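Local coordinates for Thiol:disulfide interchange protein (Proteus mirabilis, PDB 4OD7) that probably acts as a periplasmic dithiol oxidase of the DsbA subfamily, introducing disulfide bonds into folding proteins by thiol-disulfide exchange, at residues E26-Y31 with M58-V63. The protein carries 1 engineered substitution. Residues are numbered along the deposited sequence; the frame is centred on the assembly and turned at random.
With SCN (thiocyanate ion), chain G.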
loop_
_atom_site.group_PDB
_atom_site.type_symbol
_atom_site.label_atom_id
_atom_site.label_comp_id
_atom_site.label_asym_id
_atom_site.label_seq_id
_atom_site.Cartn_x
_atom_site.Cartn_y
_atom_site.Cartn_z
ATOM N N GLU A 26 5.164 0.359 1.284
ATOM C CA GLU A 26 4.174 0.297 0.219
ATOM C C GLU A 26 3.230 1.522 0.302
ATOM O O GLU A 26 2.802 1.903 1.386
ATOM C CB GLU A 26 3.396 -1.001 0.390
ATOM C CG GLU A 26 4.199 -2.283 0.231
ATOM C CD GLU A 26 3.389 -3.587 0.492
ATOM O OE1 GLU A 26 2.163 -3.582 0.472
ATOM O OE2 GLU A 26 3.976 -4.631 0.848
ATOM N N PHE A 27 2.925 2.138 -0.842
ATOM C CA PHE A 27 1.987 3.252 -0.938
ATOM C C PHE A 27 0.861 2.895 -1.923
ATOM O O PHE A 27 1.123 2.495 -3.062
ATOM C CB PHE A 27 2.720 4.489 -1.414
ATOM C CG PHE A 27 3.764 4.975 -0.461
ATOM C CD1 PHE A 27 3.468 5.897 0.515
ATOM C CD2 PHE A 27 5.070 4.539 -0.574
ATOM C CE1 PHE A 27 4.481 6.340 1.379
ATOM C CE2 PHE A 27 6.057 4.983 0.288
ATOM C CZ PHE A 27 5.766 5.875 1.252
ATOM N N PHE A 28 -0.381 3.087 -1.504
ATOM C CA PHE A 28 -1.527 2.711 -2.335
ATOM C C PHE A 28 -2.707 3.601 -2.048
ATOM O O PHE A 28 -2.697 4.370 -1.103
ATOM C CB PHE A 28 -1.878 1.227 -2.094
ATOM C CG PHE A 28 -2.736 0.977 -0.863
ATOM C CD1 PHE A 28 -4.097 0.683 -0.976
ATOM C CD2 PHE A 28 -2.178 1.020 0.419
ATOM C CE1 PHE A 28 -4.859 0.434 0.150
ATOM C CE2 PHE A 28 -2.950 0.788 1.528
ATOM C CZ PHE A 28 -4.291 0.481 1.381
ATOM N N SER A 29 -3.731 3.464 -2.871
ATOM C CA SER A 29 -5.016 4.079 -2.656
ATOM C C SER A 29 -6.129 3.082 -3.017
ATOM O O SER A 29 -6.044 2.353 -4.018
ATOM C CB SER A 29 -5.173 5.354 -3.510
ATOM O OG SER A 29 -6.472 5.902 -3.386
ATOM N N PHE A 30 -7.173 3.055 -2.198
ATOM C CA PHE A 30 -8.336 2.246 -2.493
ATOM C C PHE A 30 -9.048 2.764 -3.717
ATOM O O PHE A 30 -9.806 2.042 -4.338
ATOM C CB PHE A 30 -9.284 2.232 -1.342
ATOM C CG PHE A 30 -8.859 1.325 -0.242
ATOM C CD1 PHE A 30 -8.830 -0.063 -0.446
ATOM C CD2 PHE A 30 -8.498 1.840 1.007
ATOM C CE1 PHE A 30 -8.473 -0.938 0.575
ATOM C CE2 PHE A 30 -8.131 0.974 2.035
ATOM C CZ PHE A 30 -8.100 -0.427 1.801
ATOM N N TYR A 31 -8.750 3.998 -4.099
ATOM C CA TYR A 31 -9.333 4.607 -5.303
ATOM C C TYR A 31 -8.649 4.283 -6.618
ATOM O O TYR A 31 -9.237 4.423 -7.653
ATOM C CB TYR A 31 -9.331 6.110 -5.143
ATOM C CG TYR A 31 -10.416 6.656 -4.247
ATOM C CD1 TYR A 31 -11.689 6.863 -4.749
ATOM C CD2 TYR A 31 -10.175 6.967 -2.915
ATOM C CE1 TYR A 31 -12.679 7.400 -3.969
ATOM C CE2 TYR A 31 -11.184 7.499 -2.122
ATOM C CZ TYR A 31 -12.426 7.704 -2.667
ATOM O OH TYR A 31 -13.456 8.229 -1.954
ATOM N N MET A 58 8.150 -4.268 7.610
ATOM C CA MET A 58 7.274 -3.886 6.486
ATOM C C MET A 58 6.264 -2.818 6.906
ATOM O O MET A 58 5.872 -2.742 8.081
ATOM C CB MET A 58 6.468 -5.092 5.968
ATOM C CG MET A 58 7.267 -6.364 5.745
ATOM S SD MET A 58 8.371 -6.207 4.361
ATOM C CE MET A 58 7.368 -6.915 3.058
ATOM N N ALA A 59 5.804 -2.038 5.928
ATOM C CA ALA A 59 4.749 -1.056 6.125
ATOM C C ALA A 59 3.938 -0.928 4.823
ATOM O O ALA A 59 4.475 -1.125 3.729
ATOM C CB ALA A 59 5.328 0.287 6.529
ATOM N N ARG A 60 2.656 -0.586 4.965
ATOM C CA ARG A 60 1.734 -0.328 3.845
ATOM C C ARG A 60 0.930 0.865 4.227
ATOM O O ARG A 60 0.169 0.775 5.167
ATOM C CB ARG A 60 0.844 -1.527 3.592
ATOM C CG ARG A 60 -0.105 -1.406 2.441
ATOM C CD ARG A 60 -0.762 -2.740 2.181
ATOM N NE ARG A 60 -1.878 -2.673 1.231
ATOM C CZ ARG A 60 -1.750 -2.612 -0.083
ATOM N NH1 ARG A 60 -0.567 -2.580 -0.635
ATOM N NH2 ARG A 60 -2.794 -2.546 -0.868
ATOM N N TYR A 61 1.106 1.969 3.505
ATOM C CA TYR A 61 0.476 3.254 3.801
ATOM C C TYR A 61 -0.512 3.658 2.721
ATOM O O TYR A 61 -0.263 3.449 1.539
ATOM C CB TYR A 61 1.532 4.330 3.945
ATOM C CG TYR A 61 2.512 4.114 5.099
ATOM C CD1 TYR A 61 2.153 3.401 6.241
ATOM C CD2 TYR A 61 3.815 4.621 5.024
ATOM C CE1 TYR A 61 3.091 3.218 7.286
ATOM C CE2 TYR A 61 4.727 4.447 6.035
ATOM C CZ TYR A 61 4.376 3.744 7.145
ATOM O OH TYR A 61 5.338 3.602 8.119
ATOM N N HIS A 62 -1.624 4.254 3.145
ATOM C CA HIS A 62 -2.641 4.770 2.236
ATOM C C HIS A 62 -2.390 6.272 1.969
ATOM O O HIS A 62 -1.871 7.032 2.834
ATOM C CB HIS A 62 -4.033 4.551 2.811
ATOM C CG HIS A 62 -5.135 4.855 1.844
ATOM N ND1 HIS A 62 -5.635 6.123 1.648
ATOM C CD2 HIS A 62 -5.846 4.041 1.030
ATOM C CE1 HIS A 62 -6.605 6.079 0.747
ATOM N NE2 HIS A 62 -6.753 4.828 0.354
ATOM N N VAL A 63 -2.693 6.676 0.737
ATOM C CA VAL A 63 -2.481 8.049 0.341
ATOM C C VAL A 63 -3.800 8.854 0.333
ATOM O O VAL A 63 -4.854 8.342 0.043
ATOM C CB VAL A 63 -1.816 8.117 -1.062
ATOM C CG1 VAL A 63 -0.490 7.312 -1.103
ATOM C CG2 VAL A 63 -2.778 7.668 -2.150
HETATM S S SCN G . 3.187 -0.766 -3.355
HETATM C C SCN G . 1.668 -1.615 -3.436
HETATM N N SCN G . 0.603 -2.121 -3.591
HETATM O O HOH W 1 -6.236 8.089 -1.918
#
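Two neighbouring parallel strands of the thioredoxin-fold sheet meet here, Glu26 pairing with Arg60, Phe27 with Tyr61 and Phe28 with His62, their short axes nearly parallel. The ladder is confirmed by four backbone bonds: Glu26 N to Ala59 O, Tyr61 N to Glu26 O (2.7 Å), Phe28 N to Tyr61 O, and Val63 N to Phe28 O just past the strand end.

On the face carrying Glu26, Phe28 and His62, the Phe28 ring is covered from both sides. The guanidinium of Arg60 lies flat on one face, planes 13° apart and CZ 3.8 Å from the ring centroid of Phe28, a cation-pi stack. The Arg60 chain is extended from CG to NE, then turned about CD-NE (chi4 79°), which lays the guanidinium on the ring. Its NH1 also makes a salt bridge to Glu26 OE1 (3.1 Å), tilted from the guanidinium plane; stack and bridge together restrict the group's rotation. In this crystal NH1 also bonds N of a thiocyanate ion, probably from the crystallisation liquor. Against the opposite face of Phe28, the His62 edge stands T-shaped, planes at 87°, with CD2 3.8 Å from Phe28 CE1.

His62 NE2 accepts a nearly straight bond from Phe30 N (3.1 Å), while ND1 bonds Thr74 OG1 of helix 70-83; both ring nitrogens are thus engaged.

On the other face, Phe27 CE1 meets the Tyr61 ring edge at CD2 (4.1 Å), packed against helix 130-145. Strand 24-28 runs on to the engineered Ser32, just before helix 33-41, which carries Cys35; helices 33-41 and 44-51 join it to adjacent parallel strand 58-62, a beta-alpha-beta crossover characteristic of the thioredoxin fold.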